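Local coordinates for putative branched chain amino acid ABC transporter, periplasmic amino acid-binding protein (Brucella ovis, PDB 4XFK), which probably serves as the periplasmic receptor of an ABC transporter, capturing leucine, isoleucine, valine, threonine or alanine for uptake, at residues D189-E194 / S202-K207; A206-A211 / A235-K240; A138-K143 / D347-F352. The protein carries 1 engineered substitution. All blocks are in the same frame, centred on the assembly; numbering follows the deposited sequence. Where two conformers were deposited one is given.

Contact 1 of 3, residues D189-E194 / S202-K207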
loop_
_atom_site.group_PDB
_atom_site.type_symbol
_atom_site.label_atom_id
_atom_site.label_comp_id
_atom_site.label_asym_id
_atom_site.label_seq_id
_atom_site.Cartn_x
_atom_site.Cartn_y
_atom_site.Cartn_z
ATOM N N ASP A 189 3.835 11.136 23.706
ATOM C CA ASP A 189 4.166 9.791 24.130
ATOM C C ASP A 189 4.052 8.886 22.917
ATOM O O ASP A 189 3.443 9.260 21.914
ATOM C CB ASP A 189 3.226 9.346 25.261
ATOM C CG ASP A 189 3.791 8.207 26.087
ATOM O OD1 ASP A 189 4.946 7.800 25.844
ATOM O OD2 ASP A 189 3.076 7.726 26.997
ATOM N N LYS A 190 4.673 7.719 22.992
ATOM C CA LYS A 190 4.648 6.785 21.878
ATOM C C LYS A 190 4.787 5.351 22.357
ATOM O O LYS A 190 5.322 5.093 23.437
ATOM C CB LYS A 190 5.735 7.128 20.855
ATOM C CG LYS A 190 7.150 7.065 21.393
ATOM C CD LYS A 190 8.118 7.799 20.476
ATOM C CE LYS A 190 9.458 8.013 21.158
ATOM N NZ LYS A 190 10.385 8.819 20.312
ATOM N N THR A 191 4.299 4.426 21.539
ATOM C CA THR A 191 4.261 3.012 21.873
ATOM C C THR A 191 4.508 2.170 20.633
ATOM O O THR A 191 3.954 2.449 19.569
ATOM C CB THR A 191 2.856 2.617 22.374
ATOM O OG1 THR A 191 2.626 3.206 23.654
ATOM C CG2 THR A 191 2.696 1.096 22.464
ATOM N N LEU A 192 5.337 1.143 20.779
ATOM C CA LEU A 192 5.396 0.047 19.825
ATOM C C LEU A 192 4.920 -1.205 20.542
ATOM O O LEU A 192 5.395 -1.517 21.640
ATOM C CB LEU A 192 6.820 -0.175 19.338
ATOM C CG LEU A 192 7.470 0.892 18.465
ATOM C CD1 LEU A 192 8.907 0.484 18.180
ATOM C CD2 LEU A 192 6.704 1.075 17.168
ATOM N N HIS A 193 4.005 -1.937 19.924
ATOM C CA HIS A 193 3.437 -3.112 20.565
ATOM C C HIS A 193 3.592 -4.359 19.703
ATOM O O HIS A 193 3.923 -4.282 18.518
ATOM C CB HIS A 193 1.965 -2.871 20.928
ATOM C CG HIS A 193 1.102 -2.508 19.757
ATOM N ND1 HIS A 193 0.727 -3.422 18.795
ATOM C CD2 HIS A 193 0.541 -1.327 19.391
ATOM C CE1 HIS A 193 -0.029 -2.821 17.892
ATOM N NE2 HIS A 193 -0.155 -1.550 18.226
ATOM N N GLU A 194 3.362 -5.510 20.319
ATOM C CA GLU A 194 3.420 -6.783 19.623
ATOM C C GLU A 194 2.487 -6.774 18.421
ATOM O O GLU A 194 1.446 -6.111 18.430
ATOM C CB GLU A 194 3.055 -7.925 20.574
ATOM N N SER A 202 -7.690 -1.860 25.458
ATOM C CA SER A 202 -8.070 -0.918 26.515
ATOM C C SER A 202 -6.900 -0.260 27.268
ATOM O O SER A 202 -6.928 0.949 27.493
ATOM C CB SER A 202 -9.068 -1.548 27.494
ATOM O OG SER A 202 -10.283 -1.844 26.829
ATOM N N PRO A 203 -5.865 -1.037 27.656
ATOM C CA PRO A 203 -4.777 -0.372 28.391
ATOM C C PRO A 203 -4.007 0.635 27.536
ATOM O O PRO A 203 -3.459 1.616 28.052
ATOM C CB PRO A 203 -3.852 -1.528 28.783
ATOM C CG PRO A 203 -4.694 -2.740 28.705
ATOM C CD PRO A 203 -5.698 -2.501 27.639
ATOM N N TYR A 204 -3.961 0.395 26.231
ATOM C CA TYR A 204 -3.289 1.316 25.321
ATOM C C TYR A 204 -4.108 2.584 25.126
ATOM O O TYR A 204 -3.566 3.694 25.083
ATOM C CB TYR A 204 -2.998 0.624 23.985
ATOM C CG TYR A 204 -2.004 -0.499 24.147
ATOM C CD1 TYR A 204 -0.637 -0.250 24.094
ATOM C CD2 TYR A 204 -2.428 -1.802 24.397
ATOM C CE1 TYR A 204 0.280 -1.264 24.259
ATOM C CE2 TYR A 204 -1.514 -2.826 24.571
ATOM C CZ TYR A 204 -0.164 -2.549 24.500
ATOM O OH TYR A 204 0.742 -3.564 24.673
ATOM N N VAL A 205 -5.422 2.417 25.025
ATOM C CA VAL A 205 -6.314 3.560 24.950
ATOM C C VAL A 205 -6.200 4.406 26.226
ATOM O O VAL A 205 -6.192 5.634 26.164
ATOM C CB VAL A 205 -7.762 3.120 24.644
ATOM C CG1 VAL A 205 -8.731 4.276 24.783
ATOM C CG2 VAL A 205 -7.828 2.535 23.234
ATOM N N ALA A 206 -6.052 3.753 27.377
ATOM C CA ALA A 206 -5.856 4.475 28.639
ATOM C C ALA A 206 -4.576 5.328 28.616
ATOM O O ALA A 206 -4.566 6.464 29.091
ATOM C CB ALA A 206 -5.839 3.503 29.815
ATOM N N LYS A 207 -3.502 4.778 28.054
ATOM C CA LYS A 207 -2.244 5.515 27.917
ATOM C C LYS A 207 -2.412 6.734 27.006
ATOM O O LYS A 207 -1.890 7.819 27.296
ATOM C CB LYS A 207 -1.135 4.609 27.374
HETATM O O HOH W 1 0.806 8.513 28.110
HETATM O O HOH W 2 3.073 -5.427 23.252
#
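Strand 186-193 and helix 202-210 make the first two elements of a beta-alpha-beta crossover that ends at strand 215-218, and Thr191, His193 and Tyr204 join them. Tyr204 leans out from the first turn of the helix with its aromatic ring against the strand. Thr191 sends its methyl to the edge of that ring, close to its plane, with CG2 3.8 Å from Tyr204 CE1. This methyl lies anti to the backbone N, while OG1 is hydrogen-bonded to the hydroxyl of Tyr160 on the neighbouring strand. His193 turns an edge to the face of Tyr204 in a T-shaped pair, the centroids 5.8 Å apart and the planes at 62°. The imidazole is pinned at both nitrogens: ND1 donates almost straight (169°) to Glu194 O at 2.8 Å, with the acceptor in the ring plane, and NE2 is bonded to ND2 of Asn220. Two residues before Thr191, a water bridges the segments, donating to Asp189 OD2 at 2.6 Å and to Lys207 O at 2.9 Å. At the other end a second water accepts from Glu194 N at 2.9 Å and makes a weak bond with Tyr204 OH. Direct contact is thus apolar and aromatic, with water joining the polar groups at its margins; a proton on ND1 and an accepting NE2 would be consistent with a neutral His193.

Contact 2 of 3, residues A206-A211 / A235-K240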
loop_
_atom_site.group_PDB
_atom_site.type_symbol
_atom_site.label_atom_id
_atom_site.label_comp_id
_atom_site.label_asym_id
_atom_site.label_seq_id
_atom_site.Cartn_x
_atom_site.Cartn_y
_atom_site.Cartn_z
ATOM N N ALA A 206 -6.052 3.753 27.377
ATOM C CA ALA A 206 -5.856 4.475 28.639
ATOM C C ALA A 206 -4.576 5.328 28.616
ATOM O O ALA A 206 -4.566 6.464 29.091
ATOM C CB ALA A 206 -5.839 3.503 29.815
ATOM N N LYS A 207 -3.502 4.778 28.054
ATOM C CA LYS A 207 -2.244 5.515 27.917
ATOM C C LYS A 207 -2.412 6.734 27.006
ATOM O O LYS A 207 -1.890 7.819 27.296
ATOM C CB LYS A 207 -1.135 4.609 27.374
ATOM N N ILE A 208 -3.150 6.554 25.914
ATOM C CA ILE A 208 -3.437 7.645 24.991
ATOM C C ILE A 208 -4.242 8.738 25.690
ATOM O O ILE A 208 -3.946 9.929 25.560
ATOM C CB ILE A 208 -4.179 7.128 23.750
ATOM C CG1 ILE A 208 -3.234 6.256 22.924
ATOM C CG2 ILE A 208 -4.713 8.285 22.908
ATOM C CD1 ILE A 208 -3.925 5.452 21.842
ATOM N N GLN A 209 -5.240 8.336 26.468
ATOM C CA GLN A 209 -6.014 9.308 27.229
ATOM C C GLN A 209 -5.151 10.114 28.203
ATOM O O GLN A 209 -5.338 11.319 28.340
ATOM C CB GLN A 209 -7.169 8.617 27.951
ATOM C CG GLN A 209 -8.241 8.117 26.999
ATOM C CD GLN A 209 -9.354 7.388 27.711
ATOM O OE1 GLN A 209 -9.111 6.439 28.459
ATOM N NE2 GLN A 209 -10.586 7.832 27.492
ATOM N N ALA A 210 -4.188 9.456 28.844
ATOM C CA ALA A 210 -3.303 10.110 29.810
ATOM C C ALA A 210 -2.433 11.171 29.165
ATOM O O ALA A 210 -1.969 12.100 29.828
ATOM C CB ALA A 210 -2.422 9.079 30.483
ATOM N N ALA A 211 -2.193 11.016 27.868
ATOM C CA ALA A 211 -1.279 11.899 27.155
ATOM C C ALA A 211 -1.947 13.198 26.724
ATOM O O ALA A 211 -1.267 14.133 26.299
ATOM C CB ALA A 211 -0.670 11.183 25.962
ATOM N N ALA A 235 -14.214 3.445 25.135
ATOM C CA ALA A 235 -13.701 4.416 26.099
ATOM C C ALA A 235 -14.193 5.835 25.818
ATOM O O ALA A 235 -13.956 6.748 26.609
ATOM C CB ALA A 235 -12.175 4.389 26.107
ATOM N N GLY A 236 -14.871 6.025 24.691
ATOM C CA GLY A 236 -15.303 7.354 24.287
ATOM C C GLY A 236 -14.142 8.284 23.983
ATOM O O GLY A 236 -14.200 9.484 24.264
ATOM N N LEU A 237 -13.082 7.730 23.401
ATOM C CA LEU A 237 -11.875 8.498 23.109
ATOM C C LEU A 237 -12.188 9.732 22.282
ATOM O O LEU A 237 -12.924 9.655 21.293
ATOM C CB LEU A 237 -10.864 7.631 22.365
ATOM C CG LEU A 237 -9.541 8.305 21.997
ATOM C CD1 LEU A 237 -8.658 8.492 23.228
ATOM C CD2 LEU A 237 -8.821 7.499 20.920
ATOM N N LYS A 238 -11.634 10.867 22.697
ATOM C CA LYS A 238 -11.896 12.137 22.026
ATOM C C LYS A 238 -10.903 12.450 20.910
ATOM O O LYS A 238 -11.267 13.095 19.920
ATOM C CB LYS A 238 -11.935 13.282 23.040
ATOM C CG LYS A 238 -13.097 13.178 24.017
ATOM C CD LYS A 238 -13.286 14.465 24.797
ATOM C CE LYS A 238 -14.518 14.397 25.685
ATOM N NZ LYS A 238 -15.738 14.010 24.911
ATOM N N ALA A 239 -9.658 12.003 21.075
ATOM C CA ALA A 239 -8.630 12.215 20.058
ATOM C C ALA A 239 -9.039 11.554 18.756
ATOM O O ALA A 239 -9.771 10.559 18.750
ATOM C CB ALA A 239 -7.292 11.663 20.517
ATOM N N LYS A 240 -8.565 12.103 17.648
ATOM C CA LYS A 240 -8.837 11.490 16.357
ATOM C C LYS A 240 -7.597 10.790 15.827
ATOM O O LYS A 240 -6.476 11.284 15.970
ATOM C CB LYS A 240 -9.357 12.532 15.369
ATOM C CG LYS A 240 -10.697 13.139 15.791
ATOM C CD LYS A 240 -11.776 12.064 15.984
ATOM C CE LYS A 240 -13.031 12.620 16.651
ATOM N NZ LYS A 240 -14.021 11.524 16.904
HETATM O O HOH W 3 -10.566 10.778 25.836
HETATM O O HOH W 4 -12.893 6.548 29.140
#
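Leu237 CD1 is the methyl that fills this contact: it sits 3.8 Å from Gln209 CG and 4.0 Å from Ile208 CG2, touching two successive residues of helix 202-210. The leucine crosses the isoleucine side chain at about a right angle. Its CG stands anti to the backbone N (chi1 -180°), which carries the isobutyl group across to the helix. Gln209 lies on the solvent-exposed side of the contact. Its chain runs extended beyond CG, bringing NE2 to 3.6 Å from Ala235 O, close but not bonded. A water makes the link instead, accepting from Gln209 NE2 at 3.1 Å and donating to Ala235 O at 2.8 Å. Another water lies between the same NE2 and Lys238 N, with weak bonds to both. Behind Leu237 the backbone leaves helix 223-235 through a Schellman motif: Gly236 takes a positive phi (65°), and the chain turns there to present the leucine. Ala239 follows, its side chain resting on Val213 and Val216, and Lys240 enters the sheet by backbone hydrogen bonds with Asp214 and Val216. Ile208 reaches down to the same Val213 and Val216, and also to Tyr160. The contact therefore joins the C-terminal part of helix 202-210, which packs on strands 158-164 and 215-218 through Ile208, to the loop that leads from helix 223-235 into strand 240-243.

Contact 3 of 3, residues A138-K143 / D347-F352. Engineered in segment 138-143: Arg141 (natural residue His).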
loop_
_atom_site.group_PDB
_atom_site.type_symbol
_atom_site.label_atom_id
_atom_site.label_comp_id
_atom_site.label_asym_id
_atom_site.label_seq_id
_atom_site.Cartn_x
_atom_site.Cartn_y
_atom_site.Cartn_z
ATOM N N ALA A 138 6.061 4.660 4.225
ATOM C CA ALA A 138 5.796 5.322 5.500
ATOM C C ALA A 138 5.943 6.838 5.423
ATOM O O ALA A 138 5.168 7.575 6.031
ATOM C CB ALA A 138 6.710 4.766 6.584
ATOM N N ALA A 139 6.941 7.294 4.679
ATOM C CA ALA A 139 7.198 8.727 4.570
ATOM C C ALA A 139 6.067 9.439 3.839
ATOM O O ALA A 139 5.582 10.480 4.281
ATOM C CB ALA A 139 8.540 8.988 3.885
ATOM N N ILE A 140 5.640 8.871 2.719
ATOM C CA ILE A 140 4.556 9.464 1.954
ATOM C C ILE A 140 3.256 9.470 2.770
ATOM O O ILE A 140 2.560 10.489 2.832
ATOM C CB ILE A 140 4.344 8.717 0.620
ATOM C CG1 ILE A 140 5.603 8.819 -0.262
ATOM C CG2 ILE A 140 3.103 9.237 -0.092
ATOM C CD1 ILE A 140 5.565 7.926 -1.502
ATOM N N ARG A 141 2.927 8.334 3.389
ATOM C CA ARG A 141 1.707 8.236 4.187
ATOM C C ARG A 141 1.646 9.316 5.267
ATOM O O ARG A 141 0.638 10.019 5.415
ATOM C CB ARG A 141 1.602 6.872 4.877
ATOM C CG ARG A 141 1.320 5.683 3.971
ATOM C CD ARG A 141 -0.082 5.655 3.402
ATOM N NE ARG A 141 -0.307 4.359 2.770
ATOM C CZ ARG A 141 -1.439 3.992 2.177
ATOM N NH1 ARG A 141 -2.479 4.814 2.148
ATOM N NH2 ARG A 141 -1.529 2.798 1.608
ATOM N N PHE A 142 2.719 9.434 6.045
ATOM C CA PHE A 142 2.624 10.219 7.269
ATOM C C PHE A 142 2.941 11.692 7.121
ATOM O O PHE A 142 2.409 12.507 7.864
ATOM C CB PHE A 142 3.244 9.485 8.466
ATOM C CG PHE A 142 2.381 8.347 8.893
ATOM C CD1 PHE A 142 1.328 8.561 9.775
ATOM C CD2 PHE A 142 2.508 7.102 8.288
ATOM C CE1 PHE A 142 0.462 7.537 10.106
ATOM C CE2 PHE A 142 1.635 6.066 8.609
ATOM C CZ PHE A 142 0.604 6.289 9.504
ATOM N N LYS A 143 3.731 12.050 6.117
ATOM C CA LYS A 143 3.868 13.447 5.737
ATOM C C LYS A 143 2.530 13.963 5.226
ATOM O O LYS A 143 2.033 14.999 5.667
ATOM C CB LYS A 143 4.912 13.605 4.634
ATOM C CG LYS A 143 4.849 14.960 3.951
ATOM C CD LYS A 143 5.679 15.007 2.670
ATOM C CE LYS A 143 4.994 14.298 1.498
ATOM N NZ LYS A 143 5.345 12.852 1.402
ATOM N N ASP A 347 15.099 4.950 -7.485
ATOM C CA ASP A 347 14.818 4.051 -6.375
ATOM C C ASP A 347 13.652 3.116 -6.667
ATOM O O ASP A 347 13.376 2.214 -5.889
ATOM C CB ASP A 347 14.563 4.844 -5.081
ATOM C CG ASP A 347 13.412 5.848 -5.197
ATOM O OD1 ASP A 347 12.879 6.088 -6.303
ATOM O OD2 ASP A 347 13.051 6.424 -4.146
ATOM N N HIS A 348 12.985 3.332 -7.795
ATOM C CA HIS A 348 11.768 2.593 -8.144
ATOM C C HIS A 348 10.637 2.770 -7.125
ATOM O O HIS A 348 9.906 1.829 -6.800
ATOM C CB HIS A 348 12.051 1.115 -8.454
ATOM C CG HIS A 348 12.929 0.922 -9.647
ATOM N ND1 HIS A 348 13.447 -0.304 -10.004
ATOM C CD2 HIS A 348 13.366 1.803 -10.580
ATOM C CE1 HIS A 348 14.177 -0.167 -11.098
ATOM N NE2 HIS A 348 14.144 1.101 -11.466
ATOM N N GLN A 349 10.499 4.004 -6.649
ATOM C CA GLN A 349 9.309 4.441 -5.936
ATOM C C GLN A 349 8.371 5.128 -6.929
ATOM O O GLN A 349 8.777 6.063 -7.624
ATOM C CB GLN A 349 9.692 5.417 -4.814
ATOM C CG GLN A 349 8.509 6.054 -4.113
ATOM C CD GLN A 349 7.603 5.020 -3.461
ATOM O OE1 GLN A 349 8.041 4.215 -2.629
ATOM N NE2 GLN A 349 6.330 5.033 -3.840
ATOM N N ALA A 350 7.129 4.659 -7.018
ATOM C CA ALA A 350 6.159 5.283 -7.915
ATOM C C ALA A 350 5.757 6.674 -7.425
ATOM O O ALA A 350 5.762 6.952 -6.215
ATOM C CB ALA A 350 4.927 4.406 -8.082
ATOM N N LYS A 351 5.427 7.534 -8.389
ATOM C CA LYS A 351 4.988 8.907 -8.154
ATOM C C LYS A 351 3.509 9.004 -8.505
ATOM O O LYS A 351 3.109 8.649 -9.616
ATOM C CB LYS A 351 5.800 9.881 -9.006
ATOM C CG LYS A 351 5.443 11.331 -8.747
ATOM C CD LYS A 351 6.578 12.271 -9.113
ATOM C CE LYS A 351 6.665 12.496 -10.591
ATOM N NZ LYS A 351 7.687 13.553 -10.850
ATOM N N PHE A 352 2.699 9.478 -7.560
ATOM C CA PHE A 352 1.248 9.496 -7.719
ATOM C C PHE A 352 0.653 10.441 -6.682
ATOM O O PHE A 352 1.287 10.725 -5.670
ATOM C CB PHE A 352 0.683 8.082 -7.515
ATOM C CG PHE A 352 1.241 7.381 -6.309
ATOM C CD1 PHE A 352 0.770 7.688 -5.033
ATOM C CD2 PHE A 352 2.258 6.450 -6.437
ATOM C CE1 PHE A 352 1.309 7.102 -3.916
ATOM C CE2 PHE A 352 2.800 5.844 -5.315
ATOM C CZ PHE A 352 2.319 6.167 -4.051
#
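Gln349 NE2 donates to two carbonyls, Ala350 O and Ser135 O, and Ile140 packs against the same amide with its CD1 3.8 Å from NE2. This is the interior of a two-lobed periplasmic binding protein, near a crossing between the lobes: strand 131-133 belongs to one sheet, helix 138-152 leads to the first strand of the other, and strand 350-360 runs in that second sheet. Backbone hydrogen bonds of His348 and Ala350 with Arg133 tie the lead-in and start of strand 350-360 to the end of strand 131-133, consistent with a hinge region. The bond from Gln349 NE2 to Ala350 O is 3.1 Å long and nearly straight (166°); it falls on a lone pair in the carbonyl plane and lies close to the plane of the glutamine amide. At the other end of the amide, OE1 bonds to Arg133 NE, and with both ends held the rotation of this buried group is fixed. A bend at chi2 (60°) folds the chain so that the amide curls round onto the carbonyl of the following residue. Before it, an Asx turn shapes the loop: Gln349 N donates to Asp347 OD1 at 3.2 Å from above the carboxylate plane, while OD2 of the aspartate forms a salt bridge with Arg344. Next to Ile140 in the helix, the engineered Arg141 forms a salt bridge with Glu118 and a hydrogen bond to Ser265 O. Ile140 faces Gln349 from the opposite direction, and its CD1 also approaches the Phe352 ring obliquely, 4.5 Å from CZ.

In the fold
Contacts 1 and 2 are neighbours, with centres about 10 Å apart: they share Ala206 and Lys207, use different side chains of helix 202-210, and touch where Val205 CG1 lies 3.7 Å from Ala235 CB. Together they place that helix between strand 186-193 and the end of helix 223-235, at the periphery of one lobe. Contact 3 is much more central, about 10 Å from the middle of the chain, with its centre about 27 Å from that of contact 1 and 30 Å from that of contact 2. Contacts 1 and 3 reach the same mixed sheet. In contact 3 the Gln349 side chain is about 11 Å from a bound sodium ion, too far to bind it.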